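Local coordinates for uncharacterized protein (Bordetella bronchiseptica RB50, PDB 3BE3), which is of unknown function but belongs to the DUF1653 family of the SH3 clan and forms a small, mostly antiparallel beta-sheet protein with two subunits, at residues R9-H15 against R71-H77; E34-Y39 against T52-W58. One frame throughout, in Å; residues are numbered along the deposited sequence.

Interaction 1: R9-H15 against R71-H77. With SO4 (sulfate ion), chain D.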
loop_
_atom_site.group_PDB
_atom_site.type_symbol
_atom_site.label_atom_id
_atom_site.label_comp_id
_atom_site.label_asym_id
_atom_site.label_seq_id
_atom_site.Cartn_x
_atom_site.Cartn_y
_atom_site.Cartn_z
ATOM N N ARG B 9 9.514 1.299 11.586
ATOM C CA ARG B 9 9.754 2.716 11.365
ATOM C C ARG B 9 9.698 3.008 9.873
ATOM O O ARG B 9 10.532 2.527 9.110
ATOM C CB ARG B 9 11.122 3.137 11.908
ATOM C CG ARG B 9 11.194 3.254 13.418
ATOM C CD ARG B 9 12.428 4.039 13.875
ATOM N NE ARG B 9 12.428 5.418 13.390
ATOM C CZ ARG B 9 13.349 6.327 13.708
ATOM N NH1 ARG B 9 14.354 6.013 14.514
ATOM N NH2 ARG B 9 13.268 7.555 13.218
ATOM N N PRO B 10 8.699 3.792 9.431
ATOM C CA PRO B 10 8.624 4.098 8.000
ATOM C C PRO B 10 9.795 5.007 7.656
ATOM O O PRO B 10 10.297 5.730 8.517
ATOM C CB PRO B 10 7.287 4.818 7.855
ATOM C CG PRO B 10 6.476 4.282 8.982
ATOM C CD PRO B 10 7.493 4.264 10.127
ATOM N N GLY B 11 10.226 4.960 6.403
ATOM C CA GLY B 11 11.352 5.775 5.979
ATOM C C GLY B 11 12.114 5.085 4.868
ATOM O O GLY B 11 11.583 4.198 4.207
ATOM N N VAL B 12 13.366 5.475 4.670
ATOM C CA VAL B 12 14.187 4.890 3.620
ATOM C C VAL B 12 14.896 3.623 4.077
ATOM O O VAL B 12 15.497 3.577 5.153
ATOM C CB VAL B 12 15.218 5.925 3.096
ATOM C CG1 VAL B 12 16.099 5.306 2.004
ATOM C CG2 VAL B 12 14.469 7.141 2.529
ATOM N N TYR B 13 14.788 2.587 3.253
ATOM C CA TYR B 13 15.401 1.298 3.534
ATOM C C TYR B 13 16.291 0.848 2.390
ATOM O O TYR B 13 15.994 1.106 1.221
ATOM C CB TYR B 13 14.329 0.223 3.748
ATOM C CG TYR B 13 13.653 0.248 5.099
ATOM C CD1 TYR B 13 12.676 1.181 5.400
ATOM C CD2 TYR B 13 13.997 -0.673 6.081
ATOM C CE1 TYR B 13 12.052 1.202 6.651
ATOM C CE2 TYR B 13 13.380 -0.664 7.324
ATOM C CZ TYR B 13 12.410 0.268 7.608
ATOM O OH TYR B 13 11.805 0.258 8.839
ATOM N N ARG B 14 17.379 0.167 2.729
ATOM C CA ARG B 14 18.270 -0.372 1.712
ATOM C C ARG B 14 18.010 -1.878 1.700
ATOM O O ARG B 14 18.217 -2.553 2.709
ATOM C CB ARG B 14 19.739 -0.108 2.060
ATOM C CG ARG B 14 20.722 -0.635 1.001
ATOM C CD ARG B 14 22.164 -0.509 1.472
ATOM N NE ARG B 14 22.418 -1.285 2.684
ATOM C CZ ARG B 14 22.902 -0.778 3.815
ATOM N NH1 ARG B 14 23.192 0.512 3.907
ATOM N NH2 ARG B 14 23.094 -1.563 4.860
ATOM N N HIS B 15 17.515 -2.382 0.570
ATOM C CA HIS B 15 17.231 -3.806 0.390
ATOM C C HIS B 15 18.605 -4.486 0.355
ATOM O O HIS B 15 19.586 -3.876 -0.077
ATOM C CB HIS B 15 16.458 -4.008 -0.926
ATOM C CG HIS B 15 16.147 -5.438 -1.246
ATOM N ND1 HIS B 15 16.859 -6.162 -2.177
ATOM C CD2 HIS B 15 15.196 -6.278 -0.765
ATOM C CE1 HIS B 15 16.361 -7.383 -2.260
ATOM N NE2 HIS B 15 15.352 -7.478 -1.411
ATOM N N ARG B 71 16.599 -8.148 5.440
ATOM C CA ARG B 71 16.146 -8.154 4.052
ATOM C C ARG B 71 16.093 -6.682 3.646
ATOM O O ARG B 71 16.495 -6.311 2.548
ATOM C CB ARG B 71 14.751 -8.780 3.934
ATOM C CG ARG B 71 14.268 -8.912 2.488
ATOM C CD ARG B 71 12.817 -9.368 2.392
ATOM N NE ARG B 71 12.588 -10.719 2.905
ATOM C CZ ARG B 71 13.031 -11.835 2.330
ATOM N NH1 ARG B 71 13.743 -11.781 1.208
ATOM N NH2 ARG B 71 12.750 -13.014 2.872
ATOM N N PHE B 72 15.600 -5.855 4.568
ATOM C CA PHE B 72 15.491 -4.407 4.374
ATOM C C PHE B 72 16.102 -3.688 5.578
ATOM O O PHE B 72 15.620 -3.849 6.696
ATOM C CB PHE B 72 14.023 -3.981 4.239
ATOM C CG PHE B 72 13.385 -4.355 2.919
ATOM C CD1 PHE B 72 12.695 -5.555 2.766
ATOM C CD2 PHE B 72 13.461 -3.490 1.824
ATOM C CE1 PHE B 72 12.092 -5.887 1.549
ATOM C CE2 PHE B 72 12.866 -3.811 0.614
ATOM C CZ PHE B 72 12.179 -5.014 0.474
ATOM N N ALA B 73 17.154 -2.904 5.355
ATOM C CA ALA B 73 17.824 -2.166 6.437
ATOM C C ALA B 73 17.459 -0.684 6.474
ATOM O O ALA B 73 17.700 0.047 5.513
ATOM C CB ALA B 73 19.337 -2.307 6.314
ATOM N N TYR B 74 16.890 -0.241 7.593
ATOM C CA TYR B 74 16.486 1.158 7.768
ATOM C C TYR B 74 17.711 2.070 7.809
ATOM O O TYR B 74 18.661 1.803 8.545
ATOM C CB TYR B 74 15.692 1.309 9.080
ATOM C CG TYR B 74 15.206 2.717 9.404
ATOM C CD1 TYR B 74 14.189 3.315 8.676
ATOM C CD2 TYR B 74 15.768 3.443 10.450
ATOM C CE1 TYR B 74 13.736 4.605 8.983
ATOM C CE2 TYR B 74 15.326 4.735 10.759
ATOM C CZ TYR B 74 14.309 5.317 10.023
ATOM O OH TYR B 74 13.879 6.599 10.327
ATOM N N VAL B 75 17.698 3.148 7.025
ATOM C CA VAL B 75 18.829 4.077 7.036
ATOM C C VAL B 75 18.421 5.535 7.239
ATOM O O VAL B 75 19.200 6.448 6.975
ATOM C CB VAL B 75 19.671 3.993 5.749
ATOM C CG1 VAL B 75 20.086 2.549 5.483
ATOM C CG2 VAL B 75 18.891 4.571 4.574
ATOM N N GLY B 76 17.204 5.756 7.713
ATOM C CA GLY B 76 16.766 7.117 7.952
ATOM C C GLY B 76 15.748 7.627 6.953
ATOM O O GLY B 76 14.903 6.870 6.470
ATOM N N HIS B 77 15.835 8.912 6.634
ATOM C CA HIS B 77 14.893 9.536 5.713
ATOM C C HIS B 77 15.488 10.020 4.400
ATOM O O HIS B 77 14.779 10.581 3.564
ATOM C CB HIS B 77 14.186 10.688 6.429
ATOM C CG HIS B 77 13.322 10.236 7.563
ATOM N ND1 HIS B 77 12.171 9.505 7.367
ATOM C CD2 HIS B 77 13.484 10.329 8.907
ATOM C CE1 HIS B 77 11.662 9.163 8.538
ATOM N NE2 HIS B 77 12.440 9.651 9.488
HETATM S S SO4 D . 13.841 -10.684 -2.184
HETATM O O1 SO4 D . 13.673 -9.748 -1.052
HETATM O O2 SO4 D . 14.567 -11.878 -1.711
HETATM O O3 SO4 D . 12.522 -11.087 -2.692
HETATM O O4 SO4 D . 14.607 -10.028 -3.256
HETATM O O HOH W 1 11.266 6.473 11.090
#
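Y13 and Y74 face each other across an antiparallel strand pair, strand 11-15 beside strand 67-76, in a beta sheet consistent with the SH3 clan of the family. They form a non-hydrogen-bonded pair and meet as a T-shaped contact: the edge of Y74 turns to the face of Y13, planes 60° apart, and Y74 CB lies over that face, 4.0 Å from the ring centroid. Y74 holds CG opposite its backbone N, which carries the ring toward R9-G11; there its hydroxyl end lies over one face of the R9 guanidinium, whose plane is turned 41° from the ring. H15 and F72, the next pair of this kind on the same face, repeat the T-shape: CD2 on the imidazole edge stands 3.5 Å above the phenyl plane, displaced toward the rim. V12, on the other face, touches V75 CG2 through CG1.

Between the two aromatic pairs the backbones are joined by R14 N to A73 O and A73 N to R14 O; V75 N to V12 O follows on the far side of Y13 and Y74. Inside 9-15, the Y13 hydroxyl donates to R9 O at 2.6 Å, fixing the ring's far end to the turn before the strand. A water accepts from R9 NE, donates to P10 O and bonds Y74 OH, tying the phenol to the same turn.

Farther out, W58 stacks on F72 and meets Y13 edge-to-face, enclosing this aromatic face. R71 bends at chi3, sending its NE to I57 O and NH2 into a salt bridge with E60, which together fix the guanidinium's orientation. R71 NH1 then reaches a sulfate, probably from the crystallisation liquor, at 3.0 Å from its O1, while H15 NE2 donates to that same O1 at 2.8 Å with an N-H...O angle of 176°.

Interaction 2: E34-Y39 against T52-W58. With SO4 (sulfate ion), chain D.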
loop_
_atom_site.group_PDB
_atom_site.type_symbol
_atom_site.label_atom_id
_atom_site.label_comp_id
_atom_site.label_asym_id
_atom_site.label_seq_id
_atom_site.Cartn_x
_atom_site.Cartn_y
_atom_site.Cartn_z
ATOM N N GLU B 34 -4.099 -9.071 6.273
ATOM C CA GLU B 34 -2.700 -9.220 6.636
ATOM C C GLU B 34 -2.065 -7.834 6.666
ATOM O O GLU B 34 -2.512 -6.913 5.984
ATOM C CB GLU B 34 -1.967 -10.153 5.658
ATOM C CG GLU B 34 -2.410 -11.615 5.790
ATOM C CD GLU B 34 -1.311 -12.613 5.439
ATOM O OE1 GLU B 34 -0.835 -12.606 4.284
ATOM O OE2 GLU B 34 -0.921 -13.410 6.321
ATOM N N VAL B 35 -1.040 -7.697 7.491
ATOM C CA VAL B 35 -0.317 -6.449 7.667
ATOM C C VAL B 35 0.795 -6.360 6.620
ATOM O O VAL B 35 1.637 -7.256 6.527
ATOM C CB VAL B 35 0.256 -6.405 9.093
ATOM C CG1 VAL B 35 1.108 -5.169 9.283
ATOM C CG2 VAL B 35 -0.890 -6.369 10.097
ATOM N N VAL B 36 0.790 -5.294 5.823
ATOM C CA VAL B 36 1.790 -5.136 4.766
ATOM C C VAL B 36 2.529 -3.792 4.807
ATOM O O VAL B 36 2.038 -2.817 5.379
ATOM C CB VAL B 36 1.128 -5.261 3.368
ATOM C CG1 VAL B 36 0.395 -6.584 3.241
ATOM C CG2 VAL B 36 0.154 -4.099 3.154
ATOM N N VAL B 37 3.709 -3.749 4.190
ATOM C CA VAL B 37 4.493 -2.516 4.107
ATOM C C VAL B 37 4.218 -1.919 2.725
ATOM O O VAL B 37 4.245 -2.632 1.719
ATOM C CB VAL B 37 6.031 -2.778 4.232
ATOM C CG1 VAL B 37 6.823 -1.479 4.003
ATOM C CG2 VAL B 37 6.354 -3.368 5.602
ATOM N N VAL B 38 3.929 -0.621 2.690
ATOM C CA VAL B 38 3.675 0.104 1.444
ATOM C C VAL B 38 4.972 0.857 1.169
ATOM O O VAL B 38 5.409 1.653 2.001
ATOM C CB VAL B 38 2.518 1.122 1.605
ATOM C CG1 VAL B 38 2.335 1.923 0.316
ATOM C CG2 VAL B 38 1.235 0.382 1.950
ATOM N N TYR B 39 5.591 0.603 0.020
ATOM C CA TYR B 39 6.860 1.253 -0.304
ATOM C C TYR B 39 7.049 1.588 -1.787
ATOM O O TYR B 39 6.438 0.972 -2.662
ATOM C CB TYR B 39 8.016 0.370 0.188
ATOM C CG TYR B 39 8.123 -1.012 -0.448
ATOM C CD1 TYR B 39 9.134 -1.307 -1.362
ATOM C CD2 TYR B 39 7.246 -2.036 -0.107
ATOM C CE1 TYR B 39 9.268 -2.588 -1.917
ATOM C CE2 TYR B 39 7.375 -3.319 -0.658
ATOM C CZ TYR B 39 8.387 -3.592 -1.558
ATOM O OH TYR B 39 8.527 -4.870 -2.067
ATOM N N THR B 52 3.761 -3.541 -2.328
ATOM C CA THR B 52 3.332 -3.868 -0.972
ATOM C C THR B 52 3.924 -5.238 -0.656
ATOM O O THR B 52 4.035 -6.101 -1.533
ATOM C CB THR B 52 1.790 -3.946 -0.814
ATOM O OG1 THR B 52 1.299 -5.125 -1.465
ATOM C CG2 THR B 52 1.123 -2.710 -1.399
ATOM N N ARG B 53 4.326 -5.434 0.594
ATOM C CA ARG B 53 4.916 -6.706 1.002
ATOM C C ARG B 53 4.600 -6.975 2.464
ATOM O O ARG B 53 4.656 -6.065 3.291
ATOM C CB ARG B 53 6.429 -6.673 0.795
ATOM C CG ARG B 53 7.087 -8.032 0.911
ATOM C CD ARG B 53 8.486 -8.016 0.313
ATOM N NE ARG B 53 9.027 -9.363 0.167
ATOM C CZ ARG B 53 10.174 -9.644 -0.444
ATOM N NH1 ARG B 53 10.903 -8.666 -0.964
ATOM N NH2 ARG B 53 10.582 -10.900 -0.531
ATOM N N LEU B 54 4.276 -8.227 2.778
ATOM C CA LEU B 54 3.956 -8.606 4.148
ATOM C C LEU B 54 5.036 -8.110 5.104
ATOM O O LEU B 54 6.231 -8.230 4.834
ATOM C CB LEU B 54 3.821 -10.135 4.259
ATOM C CG LEU B 54 2.668 -10.771 3.475
ATOM C CD1 LEU B 54 2.817 -12.283 3.460
ATOM C CD2 LEU B 54 1.337 -10.358 4.102
ATOM N N LEU B 55 4.609 -7.541 6.223
ATOM C CA LEU B 55 5.542 -7.030 7.214
ATOM C C LEU B 55 6.476 -8.126 7.732
ATOM O O LEU B 55 7.680 -7.913 7.891
ATOM C CB LEU B 55 4.763 -6.414 8.380
ATOM C CG LEU B 55 5.566 -5.873 9.565
ATOM C CD1 LEU B 55 6.412 -4.705 9.119
ATOM C CD2 LEU B 55 4.631 -5.428 10.647
ATOM N N ARG B 56 5.920 -9.304 7.994
ATOM C CA ARG B 56 6.727 -10.398 8.515
ATOM C C ARG B 56 7.781 -10.898 7.525
ATOM O O ARG B 56 8.810 -11.423 7.937
ATOM C CB ARG B 56 5.830 -11.549 8.990
ATOM C CG ARG B 56 4.963 -12.184 7.930
ATOM C CD ARG B 56 4.163 -13.326 8.553
ATOM N NE ARG B 56 3.506 -14.156 7.546
ATOM C CZ ARG B 56 2.282 -13.942 7.066
ATOM N NH1 ARG B 56 1.559 -12.914 7.505
ATOM N NH2 ARG B 56 1.789 -14.758 6.141
ATOM N N ILE B 57 7.536 -10.729 6.228
ATOM C CA ILE B 57 8.520 -11.142 5.230
ATOM C C ILE B 57 9.569 -10.028 5.117
ATOM O O ILE B 57 10.769 -10.287 5.026
ATOM C CB ILE B 57 7.879 -11.373 3.838
ATOM C CG1 ILE B 57 6.815 -12.475 3.920
ATOM C CG2 ILE B 57 8.958 -11.739 2.833
ATOM C CD1 ILE B 57 7.331 -13.818 4.394
ATOM N N TRP B 58 9.097 -8.782 5.126
ATOM C CA TRP B 58 9.964 -7.600 5.055
ATOM C C TRP B 58 10.980 -7.649 6.195
ATOM O O TRP B 58 12.153 -7.321 6.007
ATOM C CB TRP B 58 9.110 -6.324 5.164
ATOM C CG TRP B 58 9.855 -4.995 5.237
ATOM C CD1 TRP B 58 10.494 -4.473 6.319
ATOM C CD2 TRP B 58 9.961 -4.000 4.197
ATOM N NE1 TRP B 58 10.979 -3.215 6.028
ATOM C CE2 TRP B 58 10.658 -2.903 4.735
ATOM C CE3 TRP B 58 9.515 -3.927 2.876
ATOM C CZ2 TRP B 58 10.938 -1.754 3.982
ATOM C CZ3 TRP B 58 9.795 -2.780 2.134
ATOM C CH2 TRP B 58 10.488 -1.714 2.691
HETATM S S SO4 D . 13.841 -10.684 -2.184
HETATM O O1 SO4 D . 13.673 -9.748 -1.052
HETATM O O2 SO4 D . 14.567 -11.878 -1.711
HETATM O O3 SO4 D . 12.522 -11.087 -2.692
HETATM O O4 SO4 D . 14.607 -10.028 -3.256
HETATM O O HOH W 2 2.650 -9.464 8.041
HETATM O O HOH W 3 10.878 -6.082 -2.524
#
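W58 presses the edge of its six-membered ring onto the face of Y39, CZ3 standing over the centre of the phenol, 3.4 Å above its plane, planes 67° apart. V37 CG1 meets a face of the same six-membered ring, 3.7 Å from the centroid, while V37 and L55 cross at about a right angle, CG2 against CD1. Y39 has CG between the backbone N and carbonyl carbon (chi1 62°), which swings its ring beneath this edge. R53 CB touches Y39 CE2, and the R53 guanidinium meets the sulfate at its edge, in plane, NH1 3.0 Å from O1 and NH2 2.9 Å from O3; a water joins NH1, weakly, to Y39 OH.

R56 grips E34 end-on in a salt bridge: NH1 (2.8 Å) and NH2 (3.0 Å) both go to OE2, with the carboxylate turned 64° against the guanidinium; NH2 comes in on the syn side, NH1 from above.

Backbone bonds run V37 N to R53 O, R53 N to V37 O and, at the helix start, L55 N to V35 O. L54 N donates to E31 of the second subunit. This antiparallel hairpin running into a short helix is consistent with the family's SH3 clan.

In the fold
The centres of interactions 1 and 2 lie about 13 Å apart, on opposite sides of the chain's centre, and 34-39/52-58 is nested within the chain loop closed by 9-15/71-77. The short helix bridges them: W58 CD2 comes within 3.5 Å of F72 CD1 and W58 CZ2 within 3.6 Å of Y13 CG, and R71 NE is 2.8 Å from I57 O. Both also reach the sulfate, where H15 and R71 of interaction 1 meet R53 of interaction 2 and Y16 completes the hydrogen-bonded set. R71 NH1 and R53 NH2 stand 3.7 Å apart, both turned to the same anion, a site consistent with affinity for anionic groups.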